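Local coordinates for protein rubber oxygenase (Streptomyces sp., PDB 5O1M) that cleaves the double bonds of poly(cis-1,4-isoprene) in rubber by adding oxygen, using a non-covalently bound b-type haem, in the first step of rubber degradation, at residues T137-Y142 with L356-E361; R289-A294 with P314-L319; T322-L327 with A342-L347. One frame throughout, in Å; residues are numbered along the deposited sequence.

Interaction 1 of 3, residues T137-Y142 with L356-E361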
loop_
_atom_site.group_PDB
_atom_site.type_symbol
_atom_site.label_atom_id
_atom_site.label_comp_id
_atom_site.label_asym_id
_atom_site.label_seq_id
_atom_site.Cartn_x
_atom_site.Cartn_y
_atom_site.Cartn_z
ATOM N N THR A 137 2.508 -1.816 -3.597
ATOM C CA THR A 137 1.791 -1.155 -2.499
ATOM C C THR A 137 2.148 0.324 -2.394
ATOM O O THR A 137 1.262 1.177 -2.169
ATOM C CB THR A 137 1.939 -1.872 -1.130
ATOM O OG1 THR A 137 3.292 -1.759 -0.607
ATOM C CG2 THR A 137 1.503 -3.347 -1.292
ATOM N N ALA A 138 3.429 0.604 -2.639
ATOM C CA ALA A 138 3.975 1.924 -2.473
ATOM C C ALA A 138 3.485 2.778 -3.563
ATOM O O ALA A 138 3.109 3.909 -3.331
ATOM C CB ALA A 138 5.526 1.872 -2.496
ATOM N N ARG A 139 3.487 2.247 -4.765
ATOM C CA ARG A 139 3.027 3.030 -5.908
ATOM C C ARG A 139 1.540 3.182 -5.861
ATOM O O ARG A 139 1.075 4.271 -6.125
ATOM C CB ARG A 139 3.448 2.416 -7.216
ATOM C CG ARG A 139 4.940 2.435 -7.325
ATOM C CD ARG A 139 5.413 2.530 -8.765
ATOM N NE ARG A 139 5.279 1.247 -9.446
ATOM C CZ ARG A 139 6.271 0.573 -10.059
ATOM N NH1 ARG A 139 7.537 1.002 -10.037
ATOM N NH2 ARG A 139 5.984 -0.567 -10.680
ATOM N N LEU A 140 0.800 2.145 -5.476
ATOM C CA LEU A 140 -0.600 2.415 -5.195
ATOM C C LEU A 140 -0.839 3.409 -4.005
ATOM O O LEU A 140 -1.680 4.306 -4.111
ATOM C CB LEU A 140 -1.424 1.125 -5.006
ATOM C CG LEU A 140 -2.925 1.403 -5.205
ATOM C CD1 LEU A 140 -3.617 0.268 -5.953
ATOM C CD2 LEU A 140 -3.578 1.596 -3.841
ATOM N N GLY A 141 -0.122 3.266 -2.893
ATOM C CA GLY A 141 -0.210 4.244 -1.776
ATOM C C GLY A 141 0.041 5.629 -2.302
ATOM O O GLY A 141 -0.699 6.554 -2.047
ATOM N N TYR A 142 1.045 5.753 -3.134
ATOM C CA TYR A 142 1.342 7.039 -3.721
ATOM C C TYR A 142 0.202 7.610 -4.565
ATOM O O TYR A 142 -0.102 8.763 -4.439
ATOM C CB TYR A 142 2.659 6.967 -4.556
ATOM C CG TYR A 142 3.090 8.349 -4.975
ATOM C CD1 TYR A 142 3.571 9.280 -4.025
ATOM C CD2 TYR A 142 2.887 8.757 -6.311
ATOM C CE1 TYR A 142 3.941 10.547 -4.403
ATOM C CE2 TYR A 142 3.202 10.040 -6.725
ATOM C CZ TYR A 142 3.729 10.939 -5.773
ATOM O OH TYR A 142 4.054 12.178 -6.262
ATOM N N LEU A 356 10.495 11.284 -6.696
ATOM C CA LEU A 356 10.455 11.668 -8.093
ATOM C C LEU A 356 10.595 10.470 -9.090
ATOM O O LEU A 356 9.703 10.266 -9.893
ATOM C CB LEU A 356 11.538 12.745 -8.391
ATOM C CG LEU A 356 11.368 13.481 -9.720
ATOM C CD1 LEU A 356 10.030 14.243 -9.684
ATOM C CD2 LEU A 356 12.523 14.411 -10.089
ATOM N N LEU A 357 11.675 9.693 -9.007
ATOM C CA LEU A 357 11.967 8.635 -9.998
ATOM C C LEU A 357 11.177 7.337 -9.837
ATOM O O LEU A 357 10.939 6.640 -10.795
ATOM C CB LEU A 357 13.508 8.290 -9.998
ATOM C CG LEU A 357 14.438 9.437 -10.460
ATOM C CD1 LEU A 357 15.866 9.159 -10.031
ATOM C CD2 LEU A 357 14.377 9.655 -11.974
ATOM N N PHE A 358 10.839 6.971 -8.633
ATOM C CA PHE A 358 10.199 5.723 -8.353
ATOM C C PHE A 358 8.717 5.855 -8.277
ATOM O O PHE A 358 8.035 4.905 -8.613
ATOM C CB PHE A 358 10.698 5.181 -7.016
ATOM C CG PHE A 358 10.439 3.718 -6.796
ATOM C CD1 PHE A 358 10.961 2.765 -7.669
ATOM C CD2 PHE A 358 9.740 3.287 -5.669
ATOM C CE1 PHE A 358 10.785 1.417 -7.429
ATOM C CE2 PHE A 358 9.559 1.924 -5.417
ATOM C CZ PHE A 358 10.101 1.002 -6.294
ATOM N N LEU A 359 8.204 6.998 -7.836
ATOM C CA LEU A 359 6.761 7.180 -7.690
ATOM C C LEU A 359 6.249 8.238 -8.593
ATOM O O LEU A 359 5.420 7.944 -9.433
ATOM C CB LEU A 359 6.363 7.507 -6.215
ATOM C CG LEU A 359 6.912 6.566 -5.156
ATOM C CD1 LEU A 359 6.591 7.012 -3.718
ATOM C CD2 LEU A 359 6.465 5.132 -5.493
ATOM N N SER A 360 6.697 9.472 -8.420
ATOM C CA SER A 360 6.013 10.674 -9.027
ATOM C C SER A 360 6.003 10.510 -10.517
ATOM O O SER A 360 4.964 10.459 -11.088
ATOM C CB SER A 360 6.704 12.025 -8.703
ATOM O OG SER A 360 6.630 12.429 -7.322
ATOM N N GLU A 361 7.185 10.391 -11.135
ATOM C CA GLU A 361 7.284 10.252 -12.586
ATOM C C GLU A 361 7.680 8.835 -12.884
ATOM O O GLU A 361 8.263 8.547 -13.908
ATOM C CB GLU A 361 8.262 11.274 -13.202
ATOM C CG GLU A 361 9.751 11.146 -12.897
ATOM C CD GLU A 361 10.616 12.223 -13.576
ATOM O OE1 GLU A 361 11.865 11.990 -13.745
ATOM O OE2 GLU A 361 10.062 13.308 -13.928
#

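Interaction 2 of 3, residues R289-A294 with P314-L319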
loop_
_atom_site.group_PDB
_atom_site.type_symbol
_atom_site.label_atom_id
_atom_site.label_comp_id
_atom_site.label_asym_id
_atom_site.label_seq_id
_atom_site.Cartn_x
_atom_site.Cartn_y
_atom_site.Cartn_z
ATOM N N ARG A 289 23.011 1.796 -0.917
ATOM C CA ARG A 289 22.615 0.756 0.027
ATOM C C ARG A 289 22.801 1.144 1.501
ATOM O O ARG A 289 21.854 0.998 2.263
ATOM C CB ARG A 289 23.353 -0.585 -0.308
ATOM C CG ARG A 289 22.886 -1.171 -1.637
ATOM C CD ARG A 289 23.518 -2.500 -1.995
ATOM N NE ARG A 289 22.658 -3.656 -1.645
ATOM C CZ ARG A 289 21.841 -4.321 -2.468
ATOM N NH1 ARG A 289 21.711 -3.994 -3.747
ATOM N NH2 ARG A 289 21.150 -5.350 -1.993
ATOM N N PRO A 290 23.995 1.662 1.908
ATOM C CA PRO A 290 24.162 2.255 3.276
ATOM C C PRO A 290 23.086 3.291 3.675
ATOM O O PRO A 290 22.558 3.152 4.753
ATOM C CB PRO A 290 25.542 2.950 3.220
ATOM C CG PRO A 290 26.255 2.349 2.111
ATOM C CD PRO A 290 25.246 1.767 1.132
ATOM N N LEU A 291 22.820 4.291 2.835
ATOM C CA LEU A 291 21.759 5.279 3.097
ATOM C C LEU A 291 20.340 4.665 3.192
ATOM O O LEU A 291 19.639 4.971 4.134
ATOM C CB LEU A 291 21.659 6.394 2.036
ATOM C CG LEU A 291 22.719 7.499 2.047
ATOM C CD1 LEU A 291 22.538 8.273 0.749
ATOM C CD2 LEU A 291 22.628 8.326 3.376
ATOM N N ILE A 292 19.966 3.767 2.283
ATOM C CA ILE A 292 18.673 3.046 2.360
ATOM C C ILE A 292 18.581 2.263 3.649
ATOM O O ILE A 292 17.562 2.285 4.310
ATOM C CB ILE A 292 18.522 1.968 1.235
ATOM C CG1 ILE A 292 18.528 2.640 -0.134
ATOM C CG2 ILE A 292 17.189 1.195 1.385
ATOM C CD1 ILE A 292 18.794 1.709 -1.285
ATOM N N GLY A 293 19.617 1.503 3.963
ATOM C CA GLY A 293 19.635 0.718 5.172
ATOM C C GLY A 293 19.463 1.547 6.419
ATOM O O GLY A 293 18.681 1.232 7.284
ATOM N N ALA A 294 20.189 2.639 6.514
ATOM C CA ALA A 294 20.152 3.427 7.729
ATOM C C ALA A 294 18.790 4.155 7.888
ATOM O O ALA A 294 18.163 4.145 8.939
ATOM C CB ALA A 294 21.351 4.348 7.799
ATOM N N PRO A 314 25.743 1.774 13.053
ATOM C CA PRO A 314 25.356 2.594 14.208
ATOM C C PRO A 314 25.667 4.090 14.023
ATOM O O PRO A 314 24.950 4.900 14.499
ATOM C CB PRO A 314 26.175 1.975 15.315
ATOM C CG PRO A 314 26.297 0.527 14.908
ATOM C CD PRO A 314 26.546 0.620 13.449
ATOM N N VAL A 315 26.732 4.434 13.282
ATOM C CA VAL A 315 27.108 5.823 13.171
ATOM C C VAL A 315 26.052 6.584 12.365
ATOM O O VAL A 315 25.393 7.462 12.856
ATOM C CB VAL A 315 28.549 5.932 12.715
ATOM C CG1 VAL A 315 28.879 7.322 12.222
ATOM C CG2 VAL A 315 29.477 5.539 13.878
ATOM N N LEU A 316 25.817 6.125 11.161
ATOM C CA LEU A 316 24.822 6.701 10.249
ATOM C C LEU A 316 23.413 6.770 10.831
ATOM O O LEU A 316 22.750 7.816 10.761
ATOM C CB LEU A 316 24.889 5.980 8.902
ATOM C CG LEU A 316 24.357 6.730 7.653
ATOM C CD1 LEU A 316 24.750 8.236 7.652
ATOM C CD2 LEU A 316 24.784 6.018 6.347
ATOM N N GLU A 317 22.965 5.712 11.494
ATOM C CA GLU A 317 21.666 5.758 12.147
ATOM C C GLU A 317 21.607 6.802 13.264
ATOM O O GLU A 317 20.632 7.594 13.369
ATOM C CB GLU A 317 21.259 4.371 12.651
ATOM C CG GLU A 317 20.981 3.366 11.528
ATOM C CD GLU A 317 20.699 1.985 12.041
ATOM O OE1 GLU A 317 21.225 1.013 11.461
ATOM O OE2 GLU A 317 20.000 1.821 13.060
ATOM N N ARG A 318 22.638 6.850 14.109
ATOM C CA ARG A 318 22.677 7.927 15.092
ATOM C C ARG A 318 22.688 9.337 14.459
ATOM O O ARG A 318 22.033 10.246 14.990
ATOM C CB ARG A 318 23.866 7.837 16.033
ATOM C CG ARG A 318 23.974 9.091 16.913
ATOM C CD ARG A 318 24.534 8.826 18.282
ATOM N NE ARG A 318 23.956 7.596 18.815
ATOM C CZ ARG A 318 24.158 7.184 20.048
ATOM N NH1 ARG A 318 23.615 6.027 20.445
ATOM N NH2 ARG A 318 24.843 7.962 20.880
ATOM N N LEU A 319 23.468 9.560 13.400
ATOM C CA LEU A 319 23.437 10.901 12.761
ATOM C C LEU A 319 22.014 11.237 12.296
ATOM O O LEU A 319 21.546 12.352 12.473
ATOM C CB LEU A 319 24.373 11.027 11.611
ATOM C CG LEU A 319 25.873 11.031 11.829
ATOM C CD1 LEU A 319 26.539 10.547 10.537
ATOM C CD2 LEU A 319 26.452 12.374 12.227
#

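Interaction 3 of 3, residues T322-L327 with A342-L347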
loop_
_atom_site.group_PDB
_atom_site.type_symbol
_atom_site.label_atom_id
_atom_site.label_comp_id
_atom_site.label_asym_id
_atom_site.label_seq_id
_atom_site.Cartn_x
_atom_site.Cartn_y
_atom_site.Cartn_z
ATOM N N THR A 322 19.538 11.907 15.312
ATOM C CA THR A 322 19.702 13.122 16.062
ATOM C C THR A 322 19.240 14.323 15.223
ATOM O O THR A 322 18.715 15.314 15.769
ATOM C CB THR A 322 21.132 13.261 16.583
ATOM O OG1 THR A 322 22.021 12.983 15.517
ATOM C CG2 THR A 322 21.406 12.238 17.715
ATOM N N ALA A 323 19.436 14.248 13.908
ATOM C CA ALA A 323 19.257 15.441 13.064
ATOM C C ALA A 323 18.050 15.466 12.119
ATOM O O ALA A 323 17.702 16.526 11.643
ATOM C CB ALA A 323 20.553 15.719 12.271
ATOM N N TRP A 324 17.459 14.321 11.784
ATOM C CA TRP A 324 16.284 14.316 10.819
ATOM C C TRP A 324 15.129 15.170 11.347
ATOM O O TRP A 324 14.517 15.880 10.589
ATOM C CB TRP A 324 15.780 12.880 10.491
ATOM C CG TRP A 324 14.653 12.809 9.539
ATOM C CD1 TRP A 324 13.315 12.475 9.821
ATOM C CD2 TRP A 324 14.726 13.005 8.137
ATOM N NE1 TRP A 324 12.582 12.462 8.635
ATOM C CE2 TRP A 324 13.409 12.801 7.607
ATOM C CE3 TRP A 324 15.762 13.356 7.267
ATOM C CZ2 TRP A 324 13.127 12.962 6.265
ATOM C CZ3 TRP A 324 15.467 13.565 5.915
ATOM C CH2 TRP A 324 14.168 13.355 5.429
ATOM N N PRO A 325 14.832 15.082 12.644
ATOM C CA PRO A 325 13.781 16.021 13.108
ATOM C C PRO A 325 14.093 17.527 12.921
ATOM O O PRO A 325 13.140 18.286 12.788
ATOM C CB PRO A 325 13.611 15.670 14.588
ATOM C CG PRO A 325 14.153 14.253 14.665
ATOM C CD PRO A 325 15.356 14.296 13.777
ATOM N N LEU A 326 15.381 17.930 12.934
ATOM C CA LEU A 326 15.705 19.342 12.700
ATOM C C LEU A 326 15.414 19.749 11.250
ATOM O O LEU A 326 14.856 20.809 10.968
ATOM C CB LEU A 326 17.144 19.743 13.125
ATOM C CG LEU A 326 17.534 19.358 14.585
ATOM C CD1 LEU A 326 19.008 19.616 14.914
ATOM C CD2 LEU A 326 16.651 19.994 15.567
ATOM N N LEU A 327 15.785 18.890 10.347
ATOM C CA LEU A 327 15.553 19.105 8.940
ATOM C C LEU A 327 14.063 19.191 8.696
ATOM O O LEU A 327 13.628 20.083 8.020
ATOM C CB LEU A 327 16.170 17.936 8.165
ATOM C CG LEU A 327 16.291 18.008 6.690
ATOM C CD1 LEU A 327 17.576 17.336 6.210
ATOM C CD2 LEU A 327 15.062 17.379 6.076
ATOM N N ALA A 342 26.256 17.635 7.170
ATOM C CA ALA A 342 26.006 17.790 5.768
ATOM C C ALA A 342 25.334 16.584 5.089
ATOM O O ALA A 342 24.501 16.771 4.196
ATOM C CB ALA A 342 27.264 18.195 5.046
ATOM N N VAL A 343 25.602 15.386 5.596
ATOM C CA VAL A 343 25.019 14.152 5.045
ATOM C C VAL A 343 23.521 14.075 5.218
ATOM O O VAL A 343 22.850 13.340 4.486
ATOM C CB VAL A 343 25.674 12.875 5.644
ATOM C CG1 VAL A 343 25.174 12.642 7.071
ATOM C CG2 VAL A 343 25.416 11.620 4.833
ATOM N N LEU A 344 22.933 14.848 6.156
ATOM C CA LEU A 344 21.480 14.875 6.191
ATOM C C LEU A 344 20.886 15.505 4.927
ATOM O O LEU A 344 19.806 15.114 4.484
ATOM C CB LEU A 344 20.960 15.606 7.424
ATOM C CG LEU A 344 20.682 14.803 8.700
ATOM C CD1 LEU A 344 19.461 13.949 8.461
ATOM C CD2 LEU A 344 21.804 13.899 9.166
ATOM N N TRP A 345 21.530 16.544 4.433
ATOM C CA TRP A 345 21.023 17.231 3.227
ATOM C C TRP A 345 21.189 16.268 2.035
ATOM O O TRP A 345 20.339 16.272 1.152
ATOM C CB TRP A 345 21.793 18.509 2.938
ATOM C CG TRP A 345 21.752 19.492 4.058
ATOM C CD1 TRP A 345 22.805 19.918 4.831
ATOM C CD2 TRP A 345 20.599 20.156 4.557
ATOM N NE1 TRP A 345 22.368 20.807 5.765
ATOM C CE2 TRP A 345 21.024 20.994 5.619
ATOM C CE3 TRP A 345 19.261 20.125 4.205
ATOM C CZ2 TRP A 345 20.168 21.828 6.326
ATOM C CZ3 TRP A 345 18.346 20.931 4.929
ATOM C CH2 TRP A 345 18.840 21.793 5.996
ATOM N N THR A 346 22.277 15.476 2.027
ATOM C CA THR A 346 22.526 14.468 0.999
ATOM C C THR A 346 21.421 13.408 0.999
ATOM O O THR A 346 20.862 13.052 -0.042
ATOM C CB THR A 346 23.848 13.761 1.231
ATOM O OG1 THR A 346 24.929 14.709 1.170
ATOM C CG2 THR A 346 24.074 12.707 0.104
ATOM N N LEU A 347 21.110 12.939 2.203
ATOM C CA LEU A 347 20.017 12.041 2.399
ATOM C C LEU A 347 18.681 12.609 1.898
ATOM O O LEU A 347 17.951 11.945 1.175
ATOM C CB LEU A 347 19.909 11.650 3.865
ATOM C CG LEU A 347 18.677 10.820 4.235
ATOM C CD1 LEU A 347 18.666 9.512 3.379
ATOM C CD2 LEU A 347 18.577 10.684 5.768
#

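Interaction 1 of 3, residues T137-Y142 with L356-E361
Tyr142 and Leu359 lie at the heart of a mostly apolar helix-to-helix contact, completed by one hydroxyl pair, where helix 136-144 meets the last turn of helix 342-360. The segment axes stand 70° apart and come within 9.8 Å of each other. Leu359 lays its CB over a face of the phenol, 3.8 Å from the centroid of the Tyr142 ring, as a CH-pi contact, while its CD1 lies beside CD1 of that ring. CG of Tyr142 is anti to the backbone N (chi1 -171°), which carries the ring across Leu359 to Ser360, whose OG donates to Tyr142 OH at 2.8 Å. Tyrosine suits the place by offering a flat face to leucine and a hydroxyl to serine. Helix 136-144 belongs to the catalytic domain of an all-helical protein of the globin clan; its Leu140, taking no part here, touches the haem and helix 156-173, which carries the probable axial ligand His167. The other branch of Leu359, CD2, packs 3.6 Å from the aliphatic CG of Arg139. Arg139 CD then passes 3.5 Å from Phe358 O, and a bend at chi3 (-76°) brings NH1 to 4.2 Å from Phe358 CE1. Any cation-pi attraction at this separation can be only slight, and the firm partner of the guanidinium is Asp132, in a salt bridge through NH2. Phe358 in turn meets the ring of Phe354.

Interaction 2 of 3, residues R289-A294 with P314-L319
Ala294 and Leu316 make the main apolar contact between helices 289-300 and 314-331, whose segments cross at -59° with axes 9.6 Å apart. Ala294 CB stands 3.8 Å from Leu316 CG, and the small methyl lets the two backbones approach until the CA atoms of Ala294 and Glu317 are 5.2 Å apart. Leu316 turns CG to the side of its own carbonyl carbon (chi1 -157°) and extends CD2 along the first helix, where it lies 4.3 Å from Leu291 CD2 and 4.4 Å from Pro290 CB. A branched leucine suits this position because one residue can reach two adjacent residues, Pro290 and Leu291, and Ala294 a turn further on.

The remaining contacts join apolar to polar groups. Leu316 CD2 comes 4.0 Å from Pro290 O, a carbonyl that also accepts a hydrogen bond from Gln313 NE2. Glu317 contributes its aliphatic portion, with CG 3.9 Å from Ala294 CB, and its extended chain carries the carboxylate onward to a salt bridge with Arg297 and a hydrogen bond from Gln313 N.

No hydrogen bond spans the two segments, so adhesion between them rests on carbon contacts and the fit of methyl groups, while the directional bonds come from neighbouring residues, Gln313 and Arg297.

Interaction 3 of 3, residues T322-L327 with A342-L347
Leu344 sits between Ala323 and Trp324, reaching one with its branch point and the other with a methyl. Its CG is 3.7 Å from Ala323 CB, a methyl small enough to let the leucine in close. Leu344 CD1 comes in the plane of the indole, at its edge, 3.9 Å from Trp324 CE3. That same edge atom is approached obliquely by Leu347 CD2 at 4.2 Å, Trp324 and Leu347 crossing at about a right angle. A glycine in place of Leu344 would probably open a gap beside Ala323 and take away the methyl that meets the Trp324 edge, leaving the indole less firmly held.

A turn further on, Leu327 CD1 lies 3.6 Å from Leu344 O and 3.8 Å from Trp345 CE3, as the leucine and the tryptophan run past each other in opposite directions. With chi1 at -169°, the Leu327 side chain swings away from its own amide nitrogen and sends its branch across to the second helix.

Beyond this layer, Trp324 meets Trp214 and Phe295 edge-to-face, so aromatic neighbours help fix the indole. Trp345 packs on Leu337 and Val340 of the connecting loop and on Phe330, and Leu347 touches Phe295. Helix 314-331 is kinked here: Pro325 has no N-H to give to the preceding turn.

The result is a buried apolar crossing, at -64° with axes 10.0 Å apart, of two helices consecutive in the chain of a helical protein without strands.

In the fold
Following the chain from the N terminus, helix 136-144 comes first and supplies the opening half of interaction 1, whose partner lies at the end of helix 342-360; the long loop it closes is largely helical and contains both other contacts. Within it, interaction 2 closes a short loop from helix 289-300 to the start of helix 314-331. Interaction 3 follows in series, closing a second short loop, of 14 residues, between the later part of that helix and the start of helix 342-360. Interactions 2 and 3 touch, with Leu291 packing on Leu347. Helix 342-360 then runs inward, linking this peripheral corner to the haem-side helix 136-144, the centre of interaction 1 lying about 23 Å from the centre of each of the others.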